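O-methyltransferase, putative (Bacillus cereus, PDB 3DUW) probably transfers the methyl group of S-adenosyl-L-methionine to a hydroxyl oxygen of its substrate, a reaction that yields S-adenosyl-L-homocysteine. Local coordinates at residues I137-D142 against P147-W152; S101-A106 against D110-R115; Q30-A35 against A39-P44. All coordinates share one frame; numbering follows the deposited sequence.

Contact 1 of 3, residues I137-D142 against P147-W152. With SAH (S-adenosyl-L-homocysteine), chain C.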
loop_
_atom_site.group_PDB
_atom_site.type_symbol
_atom_site.label_atom_id
_atom_site.label_comp_id
_atom_site.label_asym_id
_atom_site.label_seq_id
_atom_site.Cartn_x
_atom_site.Cartn_y
_atom_site.Cartn_z
ATOM N N ILE A 137 -12.695 3.703 -3.334
ATOM C CA ILE A 137 -12.794 4.192 -4.705
ATOM C C ILE A 137 -11.467 4.030 -5.447
ATOM O O ILE A 137 -10.423 4.507 -4.987
ATOM C CB ILE A 137 -13.220 5.678 -4.707
ATOM C CG1 ILE A 137 -14.522 5.834 -3.910
ATOM C CG2 ILE A 137 -13.397 6.180 -6.131
ATOM C CD1 ILE A 137 -14.964 7.264 -3.713
ATOM N N PHE A 138 -11.517 3.351 -6.590
ATOM C CA PHE A 138 -10.331 3.104 -7.405
ATOM C C PHE A 138 -10.456 3.901 -8.695
ATOM O O PHE A 138 -11.348 3.647 -9.505
ATOM C CB PHE A 138 -10.209 1.603 -7.707
ATOM C CG PHE A 138 -8.981 1.228 -8.501
ATOM C CD1 PHE A 138 -7.735 1.761 -8.183
ATOM C CD2 PHE A 138 -9.067 0.316 -9.549
ATOM C CE1 PHE A 138 -6.592 1.389 -8.900
ATOM C CE2 PHE A 138 -7.932 -0.061 -10.267
ATOM C CZ PHE A 138 -6.692 0.478 -9.941
ATOM N N ILE A 139 -9.575 4.882 -8.864
ATOM C CA ILE A 139 -9.578 5.734 -10.048
ATOM C C ILE A 139 -8.521 5.204 -11.007
ATOM O O ILE A 139 -7.319 5.338 -10.762
ATOM C CB ILE A 139 -9.281 7.195 -9.666
ATOM C CG1 ILE A 139 -10.279 7.654 -8.599
ATOM C CG2 ILE A 139 -9.375 8.081 -10.896
ATOM C CD1 ILE A 139 -10.051 9.065 -8.089
ATOM N N ASP A 140 -8.979 4.609 -12.105
ATOM C CA ASP A 140 -8.074 3.999 -13.071
ATOM C C ASP A 140 -8.616 4.044 -14.499
ATOM O O ASP A 140 -8.641 3.027 -15.194
ATOM C CB ASP A 140 -7.821 2.547 -12.646
ATOM C CG ASP A 140 -6.667 1.906 -13.381
ATOM O OD1 ASP A 140 -5.723 2.623 -13.763
ATOM O OD2 ASP A 140 -6.694 0.671 -13.556
ATOM N N ALA A 141 -9.032 5.228 -14.936
ATOM C CA ALA A 141 -9.569 5.394 -16.281
ATOM C C ALA A 141 -8.681 6.339 -17.088
ATOM O O ALA A 141 -7.475 6.115 -17.201
ATOM C CB ALA A 141 -10.998 5.929 -16.201
ATOM N N ASP A 142 -9.278 7.378 -17.670
ATOM C CA ASP A 142 -8.511 8.356 -18.433
ATOM C C ASP A 142 -7.978 9.349 -17.409
ATOM O O ASP A 142 -8.730 10.117 -16.818
ATOM C CB ASP A 142 -9.394 9.040 -19.491
ATOM C CG ASP A 142 -10.686 9.596 -18.923
ATOM O OD1 ASP A 142 -11.325 8.931 -18.078
ATOM O OD2 ASP A 142 -11.081 10.704 -19.352
ATOM N N PRO A 147 -8.814 15.039 -12.083
ATOM C CA PRO A 147 -9.295 16.129 -11.224
ATOM C C PRO A 147 -10.801 16.011 -10.977
ATOM O O PRO A 147 -11.268 16.089 -9.841
ATOM C CB PRO A 147 -8.945 17.379 -12.025
ATOM C CG PRO A 147 -7.699 16.974 -12.736
ATOM C CD PRO A 147 -8.020 15.570 -13.206
ATOM N N ALA A 148 -11.555 15.809 -12.053
ATOM C CA ALA A 148 -13.002 15.679 -11.959
ATOM C C ALA A 148 -13.402 14.409 -11.214
ATOM O O ALA A 148 -14.337 14.423 -10.409
ATOM C CB ALA A 148 -13.623 15.692 -13.360
ATOM N N TYR A 149 -12.700 13.307 -11.472
ATOM C CA TYR A 149 -13.027 12.059 -10.790
ATOM C C TYR A 149 -12.752 12.170 -9.296
ATOM O O TYR A 149 -13.474 11.596 -8.486
ATOM C CB TYR A 149 -12.243 10.885 -11.390
ATOM C CG TYR A 149 -12.558 10.619 -12.851
ATOM C CD1 TYR A 149 -13.837 10.854 -13.367
ATOM C CD2 TYR A 149 -11.581 10.134 -13.715
ATOM C CE1 TYR A 149 -14.127 10.618 -14.702
ATOM C CE2 TYR A 149 -11.863 9.890 -15.054
ATOM C CZ TYR A 149 -13.139 10.138 -15.541
ATOM O OH TYR A 149 -13.422 9.929 -16.870
ATOM N N PHE A 150 -11.710 12.911 -8.929
ATOM C CA PHE A 150 -11.381 13.096 -7.518
ATOM C C PHE A 150 -12.505 13.873 -6.836
ATOM O O PHE A 150 -12.931 13.526 -5.738
ATOM C CB PHE A 150 -10.056 13.852 -7.361
ATOM C CG PHE A 150 -9.747 14.239 -5.942
ATOM C CD1 PHE A 150 -9.687 13.275 -4.936
ATOM C CD2 PHE A 150 -9.537 15.570 -5.606
ATOM C CE1 PHE A 150 -9.427 13.639 -3.613
ATOM C CE2 PHE A 150 -9.274 15.943 -4.289
ATOM C CZ PHE A 150 -9.220 14.975 -3.288
ATOM N N GLU A 151 -12.993 14.921 -7.495
ATOM C CA GLU A 151 -14.072 15.711 -6.920
ATOM C C GLU A 151 -15.325 14.857 -6.751
ATOM O O GLU A 151 -16.027 14.968 -5.744
ATOM C CB GLU A 151 -14.362 16.934 -7.791
ATOM C CG GLU A 151 -13.262 17.983 -7.741
ATOM C CD GLU A 151 -13.043 18.534 -6.341
ATOM O OE1 GLU A 151 -14.034 18.940 -5.706
ATOM O OE2 GLU A 151 -11.882 18.561 -5.877
ATOM N N TRP A 152 -15.606 14.000 -7.730
ATOM C CA TRP A 152 -16.767 13.121 -7.639
ATOM C C TRP A 152 -16.557 12.093 -6.534
ATOM O O TRP A 152 -17.490 11.745 -5.808
ATOM C CB TRP A 152 -17.015 12.401 -8.967
ATOM C CG TRP A 152 -17.945 13.142 -9.868
ATOM C CD1 TRP A 152 -17.642 13.719 -11.063
ATOM C CD2 TRP A 152 -19.335 13.395 -9.638
ATOM N NE1 TRP A 152 -18.760 14.318 -11.598
ATOM C CE2 TRP A 152 -19.812 14.135 -10.743
ATOM C CE3 TRP A 152 -20.224 13.069 -8.606
ATOM C CZ2 TRP A 152 -21.143 14.556 -10.844
ATOM C CZ3 TRP A 152 -21.549 13.488 -8.709
ATOM C CH2 TRP A 152 -21.994 14.223 -9.821
HETATM N N SAH C . -8.436 -0.824 -13.885
HETATM C CA SAH C . -8.585 -1.828 -15.003
HETATM C CB SAH C . -8.085 -1.260 -16.289
HETATM C CG SAH C . -8.762 -0.019 -16.823
HETATM S SD SAH C . -7.769 0.642 -18.230
HETATM C C SAH C . -7.705 -3.072 -14.646
HETATM O O SAH C . -7.009 -3.032 -13.627
HETATM O OXT SAH C . -7.770 -4.072 -15.447
HETATM C "C5'" SAH C . -8.540 2.199 -18.415
HETATM C "C4'" SAH C . -10.068 2.049 -18.883
HETATM O "O4'" SAH C . -10.475 3.414 -18.943
HETATM C "C3'" SAH C . -10.300 1.537 -20.297
HETATM O "O3'" SAH C . -11.108 0.357 -20.314
HETATM C "C2'" SAH C . -10.961 2.783 -21.011
HETATM O "O2'" SAH C . -11.852 2.418 -22.055
HETATM C "C1'" SAH C . -11.619 3.497 -19.847
HETATM N N9 SAH C . -11.947 4.786 -20.023
HETATM C C8 SAH C . -11.330 5.832 -20.687
HETATM N N7 SAH C . -11.959 6.964 -20.639
HETATM C C5 SAH C . -13.118 6.686 -19.872
HETATM C C6 SAH C . -14.211 7.535 -19.465
HETATM N N6 SAH C . -14.305 8.834 -19.780
HETATM N N1 SAH C . -15.177 6.916 -18.713
HETATM C C2 SAH C . -15.124 5.596 -18.368
HETATM N N3 SAH C . -14.097 4.752 -18.739
HETATM C C4 SAH C . -13.132 5.364 -19.487
#
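The phenol of Tyr-149 reaches from helix 147-152 past the end of strand 137-139 and donates a hydrogen bond to Asp-142, OH to OD1 2.6 Å. OD1 lies in the plane of the ring at its edge and receives the bond on its syn lone pair, on the side of the other oxygen, while the carboxylate is turned 67° against the ring. Asp-142 has its CG between the backbone N and the carbonyl carbon (chi1 51°), which brings the acid back to the tyrosine although its CB does not head there. Both residues belong to the S-adenosyl-L-homocysteine site: Tyr-149 OH is 3.2 Å from N6 of the adenine and Asp-142 OD1 3.3 Å from N7, so the pair borders the purine. Behind this polar end the packing is apolar and buried. Ile-139 CG2 comes within 4.0 Å of Tyr-149 CB, and Ala-141 CB lies 4.2 Å from Tyr-149 CE2. Asp-140, whose CB points away from the helix, faces the ligand amino group; its OD2 lies only 2.3 Å from SAH N, too short to be trusted in detail. The looser side is the partly exposed outer part of the helix, where Pro-147, Ala-148 and Glu-151 make no contact with the strand. The segments are the first two elements of a Rossmann-like beta-alpha-beta unit completed by strand 162-166. Strand 137-139 is hydrogen-bonded through its backbone to strands 61-65 and 162-166, while the helix is flanked by helix 119-128 on Tyr-149 and Trp-152 and by helix 182-196 on Pro-147 and Phe-150.

Contact 2 of 3, residues S101-A106 against D110-R115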
loop_
_atom_site.group_PDB
_atom_site.type_symbol
_atom_site.label_atom_id
_atom_site.label_comp_id
_atom_site.label_asym_id
_atom_site.label_seq_id
_atom_site.Cartn_x
_atom_site.Cartn_y
_atom_site.Cartn_z
ATOM N N SER A 101 -18.570 -10.267 -19.058
ATOM C CA SER A 101 -18.370 -11.675 -19.370
ATOM C C SER A 101 -17.308 -12.288 -18.464
ATOM O O SER A 101 -17.480 -13.395 -17.958
ATOM C CB SER A 101 -17.977 -11.829 -20.840
ATOM O OG SER A 101 -18.965 -11.248 -21.681
ATOM N N ASN A 102 -16.213 -11.563 -18.252
ATOM C CA ASN A 102 -15.146 -12.055 -17.389
ATOM C C ASN A 102 -15.618 -12.120 -15.949
ATOM O O ASN A 102 -15.318 -13.073 -15.232
ATOM C CB ASN A 102 -13.911 -11.159 -17.490
ATOM C CG ASN A 102 -13.166 -11.348 -18.796
ATOM O OD1 ASN A 102 -13.148 -12.444 -19.353
ATOM N ND2 ASN A 102 -12.532 -10.287 -19.282
ATOM N N ILE A 103 -16.356 -11.100 -15.528
ATOM C CA ILE A 103 -16.876 -11.052 -14.171
ATOM C C ILE A 103 -17.848 -12.210 -13.946
ATOM O O ILE A 103 -17.876 -12.813 -12.872
ATOM C CB ILE A 103 -17.567 -9.697 -13.909
ATOM C CG1 ILE A 103 -16.506 -8.592 -13.876
ATOM C CG2 ILE A 103 -18.343 -9.736 -12.600
ATOM C CD1 ILE A 103 -17.066 -7.190 -13.822
ATOM N N GLU A 104 -18.631 -12.531 -14.972
ATOM C CA GLU A 104 -19.587 -13.629 -14.884
ATOM C C GLU A 104 -18.858 -14.965 -14.794
ATOM O O GLU A 104 -19.244 -15.840 -14.015
ATOM C CB GLU A 104 -20.511 -13.627 -16.105
ATOM C CG GLU A 104 -21.471 -14.809 -16.164
ATOM C CD GLU A 104 -22.406 -14.862 -14.974
ATOM O OE1 GLU A 104 -23.178 -13.898 -14.781
ATOM O OE2 GLU A 104 -22.372 -15.867 -14.234
ATOM N N ARG A 105 -17.798 -15.122 -15.583
ATOM C CA ARG A 105 -17.035 -16.363 -15.573
ATOM C C ARG A 105 -16.370 -16.558 -14.212
ATOM O O ARG A 105 -16.090 -17.685 -13.804
ATOM C CB ARG A 105 -15.978 -16.357 -16.685
ATOM C CG ARG A 105 -15.677 -17.753 -17.241
ATOM C CD ARG A 105 -14.710 -17.737 -18.423
ATOM N NE ARG A 105 -15.068 -16.744 -19.431
ATOM C CZ ARG A 105 -14.515 -15.536 -19.508
ATOM N NH1 ARG A 105 -13.574 -15.182 -18.644
ATOM N NH2 ARG A 105 -14.911 -14.677 -20.430
ATOM N N ALA A 106 -16.124 -15.452 -13.515
ATOM C CA ALA A 106 -15.506 -15.493 -12.195
ATOM C C ALA A 106 -16.581 -15.630 -11.112
ATOM O O ALA A 106 -16.281 -15.611 -9.920
ATOM C CB ALA A 106 -14.682 -14.227 -11.964
ATOM N N ASP A 110 -23.077 -11.212 -9.228
ATOM C CA ASP A 110 -24.009 -10.896 -8.153
ATOM C C ASP A 110 -23.461 -9.778 -7.263
ATOM O O ASP A 110 -24.214 -9.134 -6.532
ATOM C CB ASP A 110 -24.287 -12.144 -7.305
ATOM C CG ASP A 110 -23.111 -12.535 -6.432
ATOM O OD1 ASP A 110 -21.964 -12.532 -6.932
ATOM O OD2 ASP A 110 -23.334 -12.856 -5.245
ATOM N N ARG A 111 -22.151 -9.552 -7.333
ATOM C CA ARG A 111 -21.492 -8.518 -6.533
ATOM C C ARG A 111 -21.051 -7.311 -7.351
ATOM O O ARG A 111 -20.702 -6.276 -6.784
ATOM C CB ARG A 111 -20.233 -9.068 -5.854
ATOM C CG ARG A 111 -20.431 -10.053 -4.726
ATOM C CD ARG A 111 -19.073 -10.373 -4.117
ATOM N NE ARG A 111 -19.150 -11.339 -3.028
ATOM C CZ ARG A 111 -18.097 -11.789 -2.354
ATOM N NH1 ARG A 111 -16.876 -11.358 -2.652
ATOM N NH2 ARG A 111 -18.265 -12.676 -1.384
ATOM N N VAL A 112 -21.053 -7.438 -8.674
ATOM C CA VAL A 112 -20.579 -6.353 -9.521
ATOM C C VAL A 112 -21.552 -5.829 -10.559
ATOM O O VAL A 112 -22.228 -6.598 -11.241
ATOM C CB VAL A 112 -19.298 -6.777 -10.272
ATOM C CG1 VAL A 112 -18.729 -5.596 -11.041
ATOM C CG2 VAL A 112 -18.281 -7.337 -9.295
ATOM N N GLU A 113 -21.595 -4.506 -10.672
ATOM C CA GLU A 113 -22.426 -3.820 -11.647
ATOM C C GLU A 113 -21.494 -3.026 -12.550
ATOM O O GLU A 113 -20.737 -2.179 -12.073
ATOM C CB GLU A 113 -23.406 -2.862 -10.962
ATOM C CG GLU A 113 -24.102 -1.909 -11.932
ATOM C CD GLU A 113 -25.145 -1.040 -11.258
ATOM O OE1 GLU A 113 -24.824 -0.398 -10.236
ATOM O OE2 GLU A 113 -26.291 -0.998 -11.756
ATOM N N VAL A 114 -21.526 -3.325 -13.843
ATOM C CA VAL A 114 -20.708 -2.612 -14.813
ATOM C C VAL A 114 -21.633 -1.631 -15.523
ATOM O O VAL A 114 -22.615 -2.045 -16.145
ATOM C CB VAL A 114 -20.100 -3.565 -15.873
ATOM C CG1 VAL A 114 -19.291 -2.769 -16.883
ATOM C CG2 VAL A 114 -19.220 -4.607 -15.207
ATOM N N ARG A 115 -21.337 -0.339 -15.420
ATOM C CA ARG A 115 -22.162 0.672 -16.071
ATOM C C ARG A 115 -21.424 1.253 -17.272
ATOM O O ARG A 115 -20.328 1.802 -17.139
ATOM C CB ARG A 115 -22.530 1.794 -15.092
ATOM C CG ARG A 115 -23.478 2.821 -15.708
ATOM C CD ARG A 115 -24.003 3.841 -14.702
ATOM N NE ARG A 115 -24.726 3.220 -13.598
ATOM C CZ ARG A 115 -25.849 3.700 -13.072
ATOM N NH1 ARG A 115 -26.391 4.812 -13.552
ATOM N NH2 ARG A 115 -26.428 3.068 -12.062
#
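Ile-103 and Val-112 have the nearest CA atoms across the two segments, 7.6 Å apart; the helix ends at Arg-105, and after a short loop the chain enters strand 112-115. No hydrogen bond links the segments. Three apolar side chains make the contact, all with CB directed at the opposite segment. Ile-103 CD1 does most of the work, sitting 3.6 Å from Val-112 CG1 and likewise 3.6 Å from Val-114 CG2, so that one methyl touches two strand residues that share a face of the sheet. Its CG2 branch rests 3.9 Å from Val-112 CB. The isoleucine is extended beyond CB (chi2 172°), which carries CD1 far enough to meet Val-114, and it crosses Val-112 at about a right angle. This is the helix-to-strand half of the beta-alpha-beta unit of strand 85-90, helix 93-105 and strand 112-116 in the Rossmann-like methyltransferase fold, and strand 112-116 is outermost in the sheet within the chain. Thr-73 of helix 71-77 touches both Ile-103 and Val-112. On the helix itself, Arg-105 grips Asn-102 end-on, NH1 and NH2 both donating to OD1 at 2.9 and 3.0 Å. The acceptor lies in the guanidinium plane; NH1 arrives in the carbonyl plane on a lone pair, whereas NH2 is tilted 29° from it. Asn-102 ND2 turns to Gly-69 O, fixing the amide from its other end.

Contact 3 of 3, residues Q30-A35 against A39-P44. With SAH (S-adenosyl-L-homocysteine), chain C.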
loop_
_atom_site.group_PDB
_atom_site.type_symbol
_atom_site.label_atom_id
_atom_site.label_comp_id
_atom_site.label_asym_id
_atom_site.label_seq_id
_atom_site.Cartn_x
_atom_site.Cartn_y
_atom_site.Cartn_z
ATOM N N GLN A 30 -6.394 -13.782 -21.026
ATOM C CA GLN A 30 -6.330 -14.368 -22.363
ATOM C C GLN A 30 -7.463 -13.830 -23.234
ATOM O O GLN A 30 -7.261 -13.524 -24.409
ATOM C CB GLN A 30 -6.427 -15.891 -22.293
ATOM C CG GLN A 30 -5.189 -16.570 -21.735
ATOM C CD GLN A 30 -5.411 -18.044 -21.458
ATOM O OE1 GLN A 30 -4.490 -18.761 -21.061
ATOM N NE2 GLN A 30 -6.638 -18.505 -21.661
ATOM N N VAL A 31 -8.657 -13.723 -22.658
ATOM C CA VAL A 31 -9.800 -13.204 -23.399
ATOM C C VAL A 31 -9.573 -11.726 -23.723
ATOM O O VAL A 31 -9.839 -11.285 -24.837
ATOM C CB VAL A 31 -11.111 -13.383 -22.597
ATOM C CG1 VAL A 31 -12.258 -12.654 -23.286
ATOM C CG2 VAL A 31 -11.431 -14.868 -22.467
ATOM N N ASN A 32 -9.069 -10.963 -22.755
ATOM C CA ASN A 32 -8.806 -9.546 -22.995
ATOM C C ASN A 32 -7.858 -9.389 -24.190
ATOM O O ASN A 32 -8.090 -8.569 -25.080
ATOM C CB ASN A 32 -8.181 -8.887 -21.755
ATOM C CG ASN A 32 -9.179 -8.681 -20.626
ATOM O OD1 ASN A 32 -10.367 -8.978 -20.763
ATOM N ND2 ASN A 32 -8.697 -8.156 -19.497
ATOM N N ALA A 33 -6.792 -10.185 -24.203
ATOM C CA ALA A 33 -5.808 -10.130 -25.278
ATOM C C ALA A 33 -6.389 -10.573 -26.616
ATOM O O ALA A 33 -6.128 -9.952 -27.644
ATOM C CB ALA A 33 -4.598 -10.989 -24.924
ATOM N N ALA A 34 -7.171 -11.645 -26.606
ATOM C CA ALA A 34 -7.776 -12.137 -27.837
ATOM C C ALA A 34 -8.680 -11.064 -28.431
ATOM O O ALA A 34 -8.810 -10.959 -29.650
ATOM C CB ALA A 34 -8.574 -13.403 -27.561
ATOM N N ALA A 35 -9.291 -10.268 -27.557
ATOM C CA ALA A 35 -10.188 -9.193 -27.971
ATOM C C ALA A 35 -9.411 -7.927 -28.311
ATOM O O ALA A 35 -9.998 -6.878 -28.589
ATOM C CB ALA A 35 -11.194 -8.904 -26.867
ATOM N N ALA A 39 -3.029 -3.911 -22.929
ATOM C CA ALA A 39 -2.546 -4.573 -21.722
ATOM C C ALA A 39 -2.387 -3.531 -20.619
ATOM O O ALA A 39 -1.279 -3.294 -20.125
ATOM C CB ALA A 39 -1.209 -5.255 -22.000
ATOM N N HIS A 40 -3.497 -2.906 -20.239
ATOM C CA HIS A 40 -3.475 -1.879 -19.207
ATOM C C HIS A 40 -4.059 -2.344 -17.879
ATOM O O HIS A 40 -4.298 -1.520 -16.988
ATOM C CB HIS A 40 -4.221 -0.622 -19.672
ATOM C CG HIS A 40 -3.614 0.039 -20.871
ATOM N ND1 HIS A 40 -2.293 -0.124 -21.228
ATOM C CD2 HIS A 40 -4.148 0.888 -21.780
ATOM C CE1 HIS A 40 -2.039 0.593 -22.308
ATOM N NE2 HIS A 40 -3.147 1.218 -22.663
ATOM N N ASP A 41 -4.286 -3.649 -17.737
ATOM C CA ASP A 41 -4.823 -4.178 -16.483
ATOM C C ASP A 41 -3.780 -3.986 -15.385
ATOM O O ASP A 41 -2.583 -3.922 -15.664
ATOM C CB ASP A 41 -5.100 -5.690 -16.564
ATOM C CG ASP A 41 -5.574 -6.147 -17.931
ATOM O OD1 ASP A 41 -4.770 -6.101 -18.884
ATOM O OD2 ASP A 41 -6.745 -6.570 -18.047
ATOM N N VAL A 42 -4.220 -3.886 -14.138
ATOM C CA VAL A 42 -3.243 -3.791 -13.059
ATOM C C VAL A 42 -2.483 -5.117 -13.096
ATOM O O VAL A 42 -2.987 -6.123 -13.607
ATOM C CB VAL A 42 -3.903 -3.652 -11.661
ATOM C CG1 VAL A 42 -4.571 -2.297 -11.536
ATOM C CG2 VAL A 42 -4.897 -4.786 -11.419
ATOM N N SER A 43 -1.261 -5.116 -12.580
ATOM C CA SER A 43 -0.463 -6.334 -12.538
ATOM C C SER A 43 -1.061 -7.238 -11.463
ATOM O O SER A 43 -1.870 -6.794 -10.643
ATOM C CB SER A 43 0.980 -6.007 -12.161
ATOM O OG SER A 43 1.045 -5.592 -10.807
ATOM N N PRO A 44 -0.671 -8.521 -11.447
ATOM C CA PRO A 44 -1.219 -9.419 -10.429
ATOM C C PRO A 44 -0.919 -8.963 -8.996
ATOM O O PRO A 44 -1.784 -9.045 -8.121
ATOM C CB PRO A 44 -0.558 -10.753 -10.757
ATOM C CG PRO A 44 -0.394 -10.684 -12.245
ATOM C CD PRO A 44 0.105 -9.269 -12.452
HETATM N N SAH C . -8.436 -0.824 -13.885
HETATM C CA SAH C . -8.585 -1.828 -15.003
HETATM C CB SAH C . -8.085 -1.260 -16.289
HETATM C CG SAH C . -8.762 -0.019 -16.823
HETATM S SD SAH C . -7.769 0.642 -18.230
HETATM C C SAH C . -7.705 -3.072 -14.646
HETATM O O SAH C . -7.009 -3.032 -13.627
HETATM O OXT SAH C . -7.770 -4.072 -15.447
HETATM C "C5'" SAH C . -8.540 2.199 -18.415
HETATM C "C4'" SAH C . -10.068 2.049 -18.883
HETATM O "O4'" SAH C . -10.475 3.414 -18.943
HETATM C "C3'" SAH C . -10.300 1.537 -20.297
HETATM O "O3'" SAH C . -11.108 0.357 -20.314
HETATM C "C2'" SAH C . -10.961 2.783 -21.011
HETATM O "O2'" SAH C . -11.852 2.418 -22.055
HETATM C "C1'" SAH C . -11.619 3.497 -19.847
HETATM N N9 SAH C . -11.947 4.786 -20.023
HETATM C C8 SAH C . -11.330 5.832 -20.687
HETATM N N7 SAH C . -11.959 6.964 -20.639
HETATM C C5 SAH C . -13.118 6.686 -19.872
HETATM C C6 SAH C . -14.211 7.535 -19.465
HETATM N N6 SAH C . -14.305 8.834 -19.780
HETATM N N1 SAH C . -15.177 6.916 -18.713
HETATM C C2 SAH C . -15.124 5.596 -18.368
HETATM N N3 SAH C . -14.097 4.752 -18.739
HETATM C C4 SAH C . -13.132 5.364 -19.487
#
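Asn-32 extends its amide obliquely across to the carboxylate of Asp-41, the one close pairing between helix 30-34 and segment 39-44. The loop joining helix 23-34 to helix 44-57 forms part of the S-adenosyl-L-homocysteine pocket of this Rossmann-like methyltransferase. ND2 donates to Asp-41 OD2 at 2.9 Å, but the bond is weak, its N-H...acceptor angle being only 129°. The two flat groups are nonetheless nearly coplanar, 10° apart. With CG beside the backbone N, the asparagine side chain projects from the helix at the loop, and both residues are buried. Leu-68 and Tyr-71 also touch Asp-41. Its carboxylate lies near that of the ligand, OD2 being 3.7 Å from SAH OXT, a proximity of like charges that might raise the pKa of either group; the Asn-32 amide could offset it in part. Next along the loop, Ser-43 occupies the N-cap position of helix 44-57. Val-42 places its side chain beside the same ligand carboxylate, CG1 3.3 Å from SAH O, and its backbone N donates to that oxygen at 3.0 Å with an N-H...acceptor angle of 156°.

How the contacts relate
Contacts 1 and 3 meet the same S-adenosyl-L-homocysteine from different parts: contact 1 handles the adenine and the amino group, contact 3 the carboxylate. Their centres are 21 Å apart, on opposite sides of the chain's centre, yet they touch where Phe-138 CZ packs 3.8 Å from Val-42 CG1. Contact 2 stands behind the pocket, the side chain of Val-114 being about 9 Å from the ligand and about 5 Å from that of Glu-90, a ligand-binding residue. It meets contact 3 where Asn-102 ND2 lies 2.9 Å from Asn-32 OD1. Contacts 1 and 2 share the sheet but do not touch, their nearest atoms lying about 10 Å apart.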